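PDB 4A39: metallo-carboxypeptidase from Pseudomonas aeruginosa, which is a zinc-dependent metallocarboxypeptidase of the M14 family, which probably removes C-terminal residues from peptide or protein substrates. Local coordinates for residues V175-H180 with L270-D275; P279-A284 with E348-D353; E312-H317 with K352-N357. All blocks are in the same frame, centred on the assembly; numbering follows the deposited sequence.

Contact 1: residues V175-H180 with L270-D275; sequences VIAQQH and LDIHGD. With ZN (zinc ion), chain C; GEM ((2-guanidinoethylmercapto)succinic acid), chain D.
Val175, Ile176 and Ala177 pair in parallel with Leu270, Asp271 and Ile272, joining strands 171-177 and 268-275 of the mixed sheet carrying the zinc site of this M14 carboxypeptidase fold. Two backbone bonds set the register, Ile176 N to Leu270 O at 3.0 Å and Ile272 N to Ile176 O at 2.9 Å; a third, from Gln178 N to Ile272 O, is weak.

Apolar packing occupies the face of Val175, Ala177 and Ile272. Ile272 CG1 meets Val175 CG1 at 3.9 Å, and helix 185-196 covers this layer.

The other face, where Ile176 lies against Asp271, is dominated by polar contacts. Gln179 NE2 donates to the syn side of Asp271 OD1 at 3.1 Å, 27° out of the carboxylate plane; the same NE2 is hydrogen-bonded to Asn240 OD1, and OE1 to Trp243 NE1. Asp271 CG, anti to the backbone N (chi1 -173°), places the carboxylate where both Gln179 and His273 meet it, and His273 NE2 donates to Asp271 OD2 at 2.6 Å. That bond, in the imidazole plane but 64° out of the carboxylate plane, limits rotation of the ring whose ND1 binds zinc.

Zinc is bound by His180 ND1 at 2.1 Å and His273 ND1 at 2.2 Å, with Glu183 and ligand O13 completing the site. Asp238 holds His180 through NE2. Ligand sulfur S7 sits 3.6 Å above the His273 ring plane, over its centre.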
loop_
_atom_site.group_PDB
_atom_site.type_symbol
_atom_site.label_atom_id
_atom_site.label_comp_id
_atom_site.label_asym_id
_atom_site.label_seq_id
_atom_site.Cartn_x
_atom_site.Cartn_y
_atom_site.Cartn_z
ATOM N N VAL A 175 -2.941 -2.967 12.212
ATOM C CA VAL A 175 -2.626 -2.985 10.789
ATOM C C VAL A 175 -2.836 -1.577 10.241
ATOM O O VAL A 175 -3.947 -1.042 10.322
ATOM C CB VAL A 175 -3.550 -3.941 10.014
ATOM C CG1 VAL A 175 -3.133 -3.988 8.551
ATOM C CG2 VAL A 175 -3.487 -5.328 10.630
ATOM N N ILE A 176 -1.769 -0.972 9.720
ATOM C CA ILE A 176 -1.863 0.365 9.136
ATOM C C ILE A 176 -1.389 0.291 7.685
ATOM O O ILE A 176 -0.558 -0.558 7.332
ATOM C CB ILE A 176 -1.030 1.412 9.924
ATOM C CG1 ILE A 176 0.465 1.155 9.751
ATOM C CG2 ILE A 176 -1.414 1.365 11.404
ATOM C CD1 ILE A 176 1.328 2.209 10.405
ATOM N N ALA A 177 -1.908 1.180 6.847
ATOM C CA ALA A 177 -1.564 1.132 5.431
ATOM C C ALA A 177 -1.271 2.449 4.732
ATOM O O ALA A 177 -1.719 3.518 5.145
ATOM C CB ALA A 177 -2.678 0.413 4.677
ATOM N N GLN A 178 -0.517 2.324 3.646
ATOM C CA GLN A 178 -0.150 3.420 2.760
ATOM C C GLN A 178 0.501 4.665 3.350
ATOM O O GLN A 178 0.082 5.787 3.061
ATOM C CB GLN A 178 -1.376 3.815 1.913
ATOM C CG GLN A 178 -1.063 3.999 0.419
ATOM C CD GLN A 178 -2.313 4.087 -0.447
ATOM O OE1 GLN A 178 -3.211 3.257 -0.334
ATOM N NE2 GLN A 178 -2.367 5.087 -1.330
ATOM N N GLN A 179 1.523 4.473 4.181
ATOM C CA GLN A 179 2.257 5.614 4.725
ATOM C C GLN A 179 2.875 6.348 3.534
ATOM O O GLN A 179 3.055 7.564 3.563
ATOM C CB GLN A 179 3.372 5.162 5.657
ATOM C CG GLN A 179 2.923 4.727 7.028
ATOM C CD GLN A 179 4.108 4.570 7.950
ATOM O OE1 GLN A 179 4.651 5.559 8.455
ATOM N NE2 GLN A 179 4.543 3.330 8.150
ATOM N N HIS A 180 3.231 5.589 2.501
ATOM C CA HIS A 180 3.789 6.158 1.274
ATOM C C HIS A 180 2.595 6.206 0.324
ATOM O O HIS A 180 2.090 5.169 -0.109
ATOM C CB HIS A 180 4.908 5.256 0.754
ATOM C CG HIS A 180 6.099 5.218 1.660
ATOM N ND1 HIS A 180 6.722 4.045 2.028
ATOM C CD2 HIS A 180 6.775 6.212 2.282
ATOM C CE1 HIS A 180 7.729 4.318 2.838
ATOM N NE2 HIS A 180 7.783 5.625 3.010
ATOM N N LEU A 270 1.322 -4.828 11.600
ATOM C CA LEU A 270 1.590 -5.038 10.184
ATOM C C LEU A 270 1.506 -3.677 9.495
ATOM O O LEU A 270 0.493 -2.982 9.604
ATOM C CB LEU A 270 0.562 -5.997 9.573
ATOM C CG LEU A 270 0.500 -7.411 10.160
ATOM C CD1 LEU A 270 -0.566 -8.220 9.435
ATOM C CD2 LEU A 270 1.860 -8.087 10.023
ATOM N N ASP A 271 2.580 -3.305 8.803
ATOM C CA ASP A 271 2.675 -2.033 8.086
ATOM C C ASP A 271 2.616 -2.406 6.602
ATOM O O ASP A 271 3.542 -3.009 6.073
ATOM C CB ASP A 271 4.005 -1.364 8.467
ATOM C CG ASP A 271 4.152 0.039 7.914
ATOM O OD1 ASP A 271 3.136 0.673 7.558
ATOM O OD2 ASP A 271 5.303 0.513 7.851
ATOM N N ILE A 272 1.516 -2.050 5.940
ATOM C CA ILE A 272 1.308 -2.414 4.538
ATOM C C ILE A 272 1.910 -1.440 3.526
ATOM O O ILE A 272 1.557 -0.257 3.500
ATOM C CB ILE A 272 -0.200 -2.591 4.240
ATOM C CG1 ILE A 272 -0.881 -3.361 5.382
ATOM C CG2 ILE A 272 -0.379 -3.360 2.932
ATOM C CD1 ILE A 272 -0.271 -4.733 5.679
ATOM N N HIS A 273 2.799 -1.972 2.682
ATOM C CA HIS A 273 3.526 -1.208 1.662
ATOM C C HIS A 273 3.528 -1.895 0.293
ATOM O O HIS A 273 2.963 -2.970 0.108
ATOM C CB HIS A 273 4.997 -1.046 2.069
ATOM C CG HIS A 273 5.224 -0.171 3.264
ATOM N ND1 HIS A 273 5.776 1.088 3.165
ATOM C CD2 HIS A 273 5.028 -0.391 4.586
ATOM C CE1 HIS A 273 5.911 1.606 4.373
ATOM N NE2 HIS A 273 5.465 0.728 5.253
ATOM N N GLY A 274 4.204 -1.250 -0.654
ATOM C CA GLY A 274 4.342 -1.789 -1.995
ATOM C C GLY A 274 5.771 -1.551 -2.446
ATOM O O GLY A 274 6.346 -0.505 -2.143
ATOM N N ASP A 275 6.359 -2.518 -3.150
ATOM C CA ASP A 275 7.729 -2.375 -3.629
ATOM C C ASP A 275 7.748 -2.314 -5.149
ATOM O O ASP A 275 7.199 -3.179 -5.825
ATOM C CB ASP A 275 8.603 -3.540 -3.164
ATOM C CG ASP A 275 10.070 -3.333 -3.504
ATOM O OD1 ASP A 275 10.746 -2.553 -2.801
ATOM O OD2 ASP A 275 10.542 -3.934 -4.492
HETATM ZN ZN ZN C . 6.436 2.079 1.366
HETATM C C8 GEM D . 10.371 0.341 3.239
HETATM S S7 GEM D . 9.062 -0.283 4.356
HETATM C C6 GEM D . 10.008 -1.516 5.323
HETATM C C5 GEM D . 11.177 -2.157 4.570
HETATM N N3 GEM D . 12.266 -1.188 4.387
HETATM C C1 GEM D . 13.435 -1.395 4.989
HETATM N N4 GEM D . 13.597 -2.469 5.758
HETATM N N2 GEM D . 14.437 -0.534 4.837
HETATM C C9 GEM D . 10.568 1.851 3.394
HETATM O O14 GEM D . 9.924 2.432 4.297
HETATM O O15 GEM D . 11.364 2.395 2.601
HETATM C C10 GEM D . 10.065 -0.018 1.784
HETATM C C11 GEM D . 8.760 0.619 1.300
HETATM O O12 GEM D . 7.913 -0.134 0.770
HETATM O O13 GEM D . 8.644 1.853 1.455
HETATM O O HOH W 1 2.412 1.806 5.140
HETATM O O HOH W 2 3.014 2.601 2.317
#

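Contact 2: residues P279-A284 with E348-D353; sequences PHVFAA and EMPFKD. With GEM ((2-guanidinoethylmercapto)succinic acid), chain D.
The ring of Phe282 lies over the aliphatic stem of Glu348 where strand 282-284, at the edge of the carboxypeptidase sheet, pairs antiparallel with strand 343-350. Glu348 CB stands 3.7 Å from the Phe282 ring centroid and 18° off the ring normal, a CH-pi contact offset toward the rim at CZ and CE1. Phe282 CG sits between its backbone N and carbonyl carbon (chi1 65°), which brings the ring alongside the glutamate. Beyond CG, Glu348 bends at chi2 (-74°) and carries its carboxylate to the bound ligand, where Glu348 OE2 comes within 2.8 Å of ligand atom O12. The position beside the ligand and near the zinc is consistent with its predicted role as proton donor and acceptor.

The backbone fixes the stem from which that side chain grows. Phe282 N donates to Glu348 O at 3.0 Å and Glu348 N to Phe282 O at 2.8 Å, closing a hydrogen-bonded pair. Glu348 O is approached as well by Val281 CA at 3.3 Å in a CA-H...O contact. In the next layer Val281 CG2 packs on Pro350 CD at 3.6 Å, while Leu372 of helix 366-383 touches both Val281 and Met349. From outside the two segments, Tyr319 meets the Phe282 ring edge-to-face.

Farther along, Pro279 CB rests on Lys352 CD at 4.1 Å, part of an extended lysine chain whose NZ bonds Ser82 O and Glu277 O. Pro279 O lies only 3.0 Å from Asp353 O, a second acceptor, and is instead satisfied by the backbone N of Asp355.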
loop_
_atom_site.group_PDB
_atom_site.type_symbol
_atom_site.label_atom_id
_atom_site.label_comp_id
_atom_site.label_asym_id
_atom_site.label_seq_id
_atom_site.Cartn_x
_atom_site.Cartn_y
_atom_site.Cartn_z
ATOM N N PRO A 279 9.320 -8.308 -8.011
ATOM C CA PRO A 279 8.068 -8.889 -8.505
ATOM C C PRO A 279 7.626 -10.109 -7.694
ATOM O O PRO A 279 7.431 -11.192 -8.239
ATOM C CB PRO A 279 8.415 -9.245 -9.943
ATOM C CG PRO A 279 9.821 -9.752 -9.795
ATOM C CD PRO A 279 10.458 -8.731 -8.851
ATOM N N HIS A 280 7.483 -9.917 -6.382
ATOM C CA HIS A 280 7.068 -10.980 -5.465
ATOM C C HIS A 280 6.491 -10.354 -4.201
ATOM O O HIS A 280 6.957 -9.308 -3.761
ATOM C CB HIS A 280 8.272 -11.833 -5.034
ATOM C CG HIS A 280 8.990 -12.499 -6.167
ATOM N ND1 HIS A 280 8.535 -13.660 -6.756
ATOM C CD2 HIS A 280 10.111 -12.149 -6.839
ATOM C CE1 HIS A 280 9.347 -13.996 -7.743
ATOM N NE2 HIS A 280 10.311 -13.096 -7.814
ATOM N N VAL A 281 5.476 -10.993 -3.627
ATOM C CA VAL A 281 4.901 -10.519 -2.377
ATOM C C VAL A 281 5.809 -11.074 -1.280
ATOM O O VAL A 281 6.207 -12.236 -1.336
ATOM C CB VAL A 281 3.484 -11.079 -2.143
ATOM C CG1 VAL A 281 3.027 -10.756 -0.724
ATOM C CG2 VAL A 281 2.516 -10.497 -3.158
ATOM N N PHE A 282 6.153 -10.249 -0.295
ATOM C CA PHE A 282 7.000 -10.716 0.800
ATOM C C PHE A 282 6.804 -9.870 2.050
ATOM O O PHE A 282 6.010 -8.930 2.053
ATOM C CB PHE A 282 8.487 -10.708 0.399
ATOM C CG PHE A 282 9.050 -9.339 0.139
ATOM C CD1 PHE A 282 8.884 -8.720 -1.100
ATOM C CD2 PHE A 282 9.754 -8.668 1.133
ATOM C CE1 PHE A 282 9.419 -7.450 -1.344
ATOM C CE2 PHE A 282 10.291 -7.399 0.901
ATOM C CZ PHE A 282 10.122 -6.792 -0.342
ATOM N N ALA A 283 7.514 -10.229 3.117
ATOM C CA ALA A 283 7.443 -9.497 4.377
ATOM C C ALA A 283 8.849 -9.270 4.931
ATOM O O ALA A 283 9.708 -10.149 4.842
ATOM C CB ALA A 283 6.607 -10.273 5.388
ATOM N N ALA A 284 9.082 -8.081 5.480
ATOM C CA ALA A 284 10.371 -7.742 6.080
ATOM C C ALA A 284 10.167 -7.696 7.593
ATOM O O ALA A 284 9.293 -6.973 8.077
ATOM C CB ALA A 284 10.851 -6.387 5.571
ATOM N N GLU A 348 5.011 -6.310 1.874
ATOM C CA GLU A 348 5.321 -5.712 0.582
ATOM C C GLU A 348 4.679 -6.414 -0.607
ATOM O O GLU A 348 4.930 -7.590 -0.854
ATOM C CB GLU A 348 6.835 -5.694 0.376
ATOM C CG GLU A 348 7.625 -4.868 1.382
ATOM C CD GLU A 348 7.490 -3.379 1.160
ATOM O OE1 GLU A 348 6.999 -2.970 0.085
ATOM O OE2 GLU A 348 7.889 -2.611 2.062
ATOM N N MET A 349 3.845 -5.681 -1.337
ATOM C CA MET A 349 3.196 -6.201 -2.537
ATOM C C MET A 349 3.862 -5.506 -3.725
ATOM O O MET A 349 4.241 -4.336 -3.642
ATOM C CB MET A 349 1.698 -5.909 -2.508
ATOM C CG MET A 349 0.930 -6.735 -1.484
ATOM S SD MET A 349 -0.756 -6.120 -1.300
ATOM C CE MET A 349 -0.470 -4.747 -0.147
ATOM N N PRO A 350 4.001 -6.215 -4.851
ATOM C CA PRO A 350 4.641 -5.666 -6.050
ATOM C C PRO A 350 3.830 -4.750 -6.957
ATOM O O PRO A 350 2.620 -4.909 -7.093
ATOM C CB PRO A 350 5.074 -6.919 -6.793
ATOM C CG PRO A 350 3.908 -7.838 -6.543
ATOM C CD PRO A 350 3.636 -7.631 -5.053
ATOM N N PHE A 351 4.518 -3.793 -7.578
ATOM C CA PHE A 351 3.886 -2.907 -8.551
ATOM C C PHE A 351 3.861 -3.663 -9.877
ATOM O O PHE A 351 3.105 -3.314 -10.785
ATOM C CB PHE A 351 4.686 -1.612 -8.748
ATOM C CG PHE A 351 4.375 -0.549 -7.740
ATOM C CD1 PHE A 351 5.042 -0.511 -6.519
ATOM C CD2 PHE A 351 3.405 0.407 -8.002
ATOM C CE1 PHE A 351 4.744 0.467 -5.575
ATOM C CE2 PHE A 351 3.095 1.392 -7.065
ATOM C CZ PHE A 351 3.767 1.422 -5.847
ATOM N N LYS A 352 4.712 -4.682 -9.984
ATOM C CA LYS A 352 4.811 -5.513 -11.185
ATOM C C LYS A 352 3.809 -6.656 -11.018
ATOM O O LYS A 352 2.615 -6.407 -10.873
ATOM C CB LYS A 352 6.248 -6.043 -11.337
ATOM C CG LYS A 352 7.282 -4.945 -11.595
ATOM C CD LYS A 352 8.704 -5.480 -11.559
ATOM C CE LYS A 352 9.721 -4.376 -11.840
ATOM N NZ LYS A 352 11.118 -4.903 -11.788
ATOM N N ASP A 353 4.281 -7.900 -11.037
ATOM C CA ASP A 353 3.398 -9.054 -10.852
ATOM C C ASP A 353 4.017 -9.871 -9.727
ATOM O O ASP A 353 5.135 -9.590 -9.299
ATOM C CB ASP A 353 3.357 -9.903 -12.137
ATOM C CG ASP A 353 2.153 -10.854 -12.203
ATOM O OD1 ASP A 353 1.421 -11.015 -11.209
ATOM O OD2 ASP A 353 1.945 -11.457 -13.278
HETATM C C8 GEM D . 10.371 0.341 3.239
HETATM S S7 GEM D . 9.062 -0.283 4.356
HETATM C C6 GEM D . 10.008 -1.516 5.323
HETATM C C5 GEM D . 11.177 -2.157 4.570
HETATM N N3 GEM D . 12.266 -1.188 4.387
HETATM C C1 GEM D . 13.435 -1.395 4.989
HETATM N N4 GEM D . 13.597 -2.469 5.758
HETATM N N2 GEM D . 14.437 -0.534 4.837
HETATM C C9 GEM D . 10.568 1.851 3.394
HETATM O O14 GEM D . 9.924 2.432 4.297
HETATM O O15 GEM D . 11.364 2.395 2.601
HETATM C C10 GEM D . 10.065 -0.018 1.784
HETATM C C11 GEM D . 8.760 0.619 1.300
HETATM O O12 GEM D . 7.913 -0.134 0.770
HETATM O O13 GEM D . 8.644 1.853 1.455
#

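Contact 3: residues E312-H317 with K352-N357; sequences EFQIRH and KDHDDN
Glu312 reaches from the loop after helix 294-308 to His354 and Asn357, the first and last residues of a type I beta turn. Its CB packs against the ring of His354, 3.7 Å from His354 ND1. Its CG comes to 3.7 Å from Asn357 ND2, and the chain runs on extended (chi2 -161°) to bring the carboxylate beside that amide. At the tip, Glu312 OE1 accepts a bond from Asn357 ND2 at 3.1 Å, with an angle of 163° at the hydrogen. The bond uses the anti lone pair of OE1 and lies in the asparagine amide plane; amide and carboxylate are nearly coplanar, 15° apart. OE1 also forms a salt bridge with Arg368, and OE2 one with Arg371.

The His354 ring lies between two oxygens: Glu312 O is 4.0 Å above one face and Asp356 OD1 3.3 Å above the opposite one, both offset toward the rim. Gln314 extends the contact with its CG, 3.7 Å from Asp356 OD1. Its bent chain turns back to its own loop, where OE1 accepts from His317 N and NE2 donates to His317 O; NE2 also bonds Val281 O. Asp356 OD1 in turn accepts a bond from His280 ND1. The turn itself is closed by Asn357 N to His354 O at 3.0 Å.

One hydrogen bond joins the two loops directly; the remaining touches are mainly side-chain carbons against a ring and a carboxylate. With two arginines and an amide around it, the Glu312 carboxylate probably stays ionised, whereas His354 ND1, buried by the contact with no partner in the model, is left unsatisfied.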
loop_
_atom_site.group_PDB
_atom_site.type_symbol
_atom_site.label_atom_id
_atom_site.label_comp_id
_atom_site.label_asym_id
_atom_site.label_seq_id
_atom_site.Cartn_x
_atom_site.Cartn_y
_atom_site.Cartn_z
ATOM N N GLU A 312 -0.901 -15.616 -1.747
ATOM C CA GLU A 312 0.137 -15.333 -2.725
ATOM C C GLU A 312 1.197 -14.603 -1.921
ATOM O O GLU A 312 1.168 -13.381 -1.779
ATOM C CB GLU A 312 -0.414 -14.452 -3.844
ATOM C CG GLU A 312 -1.643 -15.045 -4.517
ATOM C CD GLU A 312 -1.906 -14.440 -5.880
ATOM O OE1 GLU A 312 -1.266 -14.884 -6.860
ATOM O OE2 GLU A 312 -2.742 -13.519 -5.969
ATOM N N PHE A 313 2.130 -15.381 -1.387
ATOM C CA PHE A 313 3.185 -14.862 -0.528
ATOM C C PHE A 313 4.374 -15.821 -0.575
ATOM O O PHE A 313 4.192 -17.035 -0.624
ATOM C CB PHE A 313 2.640 -14.779 0.903
ATOM C CG PHE A 313 3.627 -14.268 1.913
ATOM C CD1 PHE A 313 3.792 -12.903 2.112
ATOM C CD2 PHE A 313 4.406 -15.155 2.652
ATOM C CE1 PHE A 313 4.727 -12.419 3.034
ATOM C CE2 PHE A 313 5.339 -14.684 3.574
ATOM C CZ PHE A 313 5.500 -13.313 3.764
ATOM N N GLN A 314 5.587 -15.279 -0.565
ATOM C CA GLN A 314 6.770 -16.131 -0.594
ATOM C C GLN A 314 7.871 -15.607 0.320
ATOM O O GLN A 314 7.753 -14.516 0.881
ATOM C CB GLN A 314 7.260 -16.306 -2.039
ATOM C CG GLN A 314 7.565 -15.025 -2.779
ATOM C CD GLN A 314 8.928 -14.478 -2.441
ATOM O OE1 GLN A 314 9.952 -15.054 -2.812
ATOM N NE2 GLN A 314 8.955 -13.363 -1.730
ATOM N N ILE A 315 8.940 -16.383 0.473
ATOM C CA ILE A 315 10.024 -16.004 1.371
ATOM C C ILE A 315 11.393 -15.741 0.734
ATOM O O ILE A 315 12.162 -14.915 1.226
ATOM C CB ILE A 315 10.217 -17.093 2.446
ATOM C CG1 ILE A 315 8.892 -17.337 3.170
ATOM C CG2 ILE A 315 11.305 -16.673 3.437
ATOM C CD1 ILE A 315 8.889 -18.571 4.043
ATOM N N ARG A 316 11.696 -16.427 -0.361
ATOM C CA ARG A 316 13.011 -16.252 -0.974
ATOM C C ARG A 316 13.374 -14.848 -1.411
ATOM O O ARG A 316 14.501 -14.395 -1.200
ATOM C CB ARG A 316 13.190 -17.187 -2.153
ATOM C CG ARG A 316 14.578 -17.063 -2.737
ATOM C CD ARG A 316 14.781 -18.121 -3.757
ATOM N NE ARG A 316 16.096 -18.048 -4.378
ATOM C CZ ARG A 316 16.419 -17.235 -5.377
ATOM N NH1 ARG A 316 15.522 -16.404 -5.877
ATOM N NH2 ARG A 316 17.631 -17.284 -5.910
ATOM N N HIS A 317 12.442 -14.162 -2.054
ATOM C CA HIS A 317 12.701 -12.807 -2.502
ATOM C C HIS A 317 12.224 -11.775 -1.486
ATOM O O HIS A 317 11.199 -11.957 -0.825
ATOM C CB HIS A 317 12.031 -12.549 -3.849
ATOM C CG HIS A 317 12.715 -13.216 -4.999
ATOM N ND1 HIS A 317 12.439 -14.509 -5.387
ATOM C CD2 HIS A 317 13.672 -12.765 -5.841
ATOM C CE1 HIS A 317 13.195 -14.823 -6.424
ATOM N NE2 HIS A 317 13.953 -13.782 -6.719
ATOM N N LYS A 352 4.712 -4.682 -9.984
ATOM C CA LYS A 352 4.811 -5.513 -11.185
ATOM C C LYS A 352 3.809 -6.656 -11.018
ATOM O O LYS A 352 2.615 -6.407 -10.873
ATOM C CB LYS A 352 6.248 -6.043 -11.337
ATOM C CG LYS A 352 7.282 -4.945 -11.595
ATOM C CD LYS A 352 8.704 -5.480 -11.559
ATOM C CE LYS A 352 9.721 -4.376 -11.840
ATOM N NZ LYS A 352 11.118 -4.903 -11.788
ATOM N N ASP A 353 4.281 -7.900 -11.037
ATOM C CA ASP A 353 3.398 -9.054 -10.852
ATOM C C ASP A 353 4.017 -9.871 -9.727
ATOM O O ASP A 353 5.135 -9.590 -9.299
ATOM C CB ASP A 353 3.357 -9.903 -12.137
ATOM C CG ASP A 353 2.153 -10.854 -12.203
ATOM O OD1 ASP A 353 1.421 -11.015 -11.209
ATOM O OD2 ASP A 353 1.945 -11.457 -13.278
ATOM N N HIS A 354 3.270 -10.845 -9.218
ATOM C CA HIS A 354 3.786 -11.754 -8.200
ATOM C C HIS A 354 4.180 -12.904 -9.119
ATOM O O HIS A 354 3.361 -13.764 -9.434
ATOM C CB HIS A 354 2.671 -12.181 -7.240
ATOM C CG HIS A 354 3.115 -13.144 -6.181
ATOM N ND1 HIS A 354 2.568 -14.403 -6.044
ATOM C CD2 HIS A 354 4.038 -13.027 -5.196
ATOM C CE1 HIS A 354 3.132 -15.019 -5.021
ATOM N NE2 HIS A 354 4.028 -14.205 -4.490
ATOM N N ASP A 355 5.429 -12.889 -9.568
ATOM C CA ASP A 355 5.920 -13.884 -10.517
ATOM C C ASP A 355 5.738 -15.355 -10.175
ATOM O O ASP A 355 5.774 -16.202 -11.065
ATOM C CB ASP A 355 7.381 -13.594 -10.862
ATOM C CG ASP A 355 7.523 -12.423 -11.818
ATOM O OD1 ASP A 355 6.482 -11.847 -12.206
ATOM O OD2 ASP A 355 8.665 -12.080 -12.190
ATOM N N ASP A 356 5.536 -15.673 -8.902
ATOM C CA ASP A 356 5.328 -17.065 -8.528
ATOM C C ASP A 356 4.031 -17.581 -9.157
ATOM O O ASP A 356 3.938 -18.753 -9.527
ATOM C CB ASP A 356 5.265 -17.199 -7.009
ATOM C CG ASP A 356 6.470 -16.587 -6.324
ATOM O OD1 ASP A 356 6.586 -15.347 -6.328
ATOM O OD2 ASP A 356 7.304 -17.348 -5.791
ATOM N N ASN A 357 3.038 -16.699 -9.267
ATOM C CA ASN A 357 1.741 -17.019 -9.874
ATOM C C ASN A 357 1.467 -15.956 -10.935
ATOM O O ASN A 357 0.702 -15.014 -10.703
ATOM C CB ASN A 357 0.615 -16.976 -8.838
ATOM C CG ASN A 357 0.888 -17.850 -7.636
ATOM O OD1 ASN A 357 1.480 -18.923 -7.754
ATOM N ND2 ASN A 357 0.443 -17.402 -6.464
#

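From the N terminus, contact 1 comes first: 89 residues, many of them helical, separate 175-180 from 270-275, which returns beside it. It precedes the other two in series. Contact 2 opens on 279-284 and ends on 348-353. Within that span 312-317 opens contact 3, which ends on 352-357, so these two loops cross rather than nest, sharing Lys352 and Asp353. Strand 343-350 joins the first two contacts, its Met349 pairing by backbone with His273 and Asp275. Contacts 2 and 3, with centres about 6 Å apart, carry the sheet edge into the loops ahead of helices 332-340 and 366-383; contact 3 lies about 17 Å, centre to centre, from contact 1.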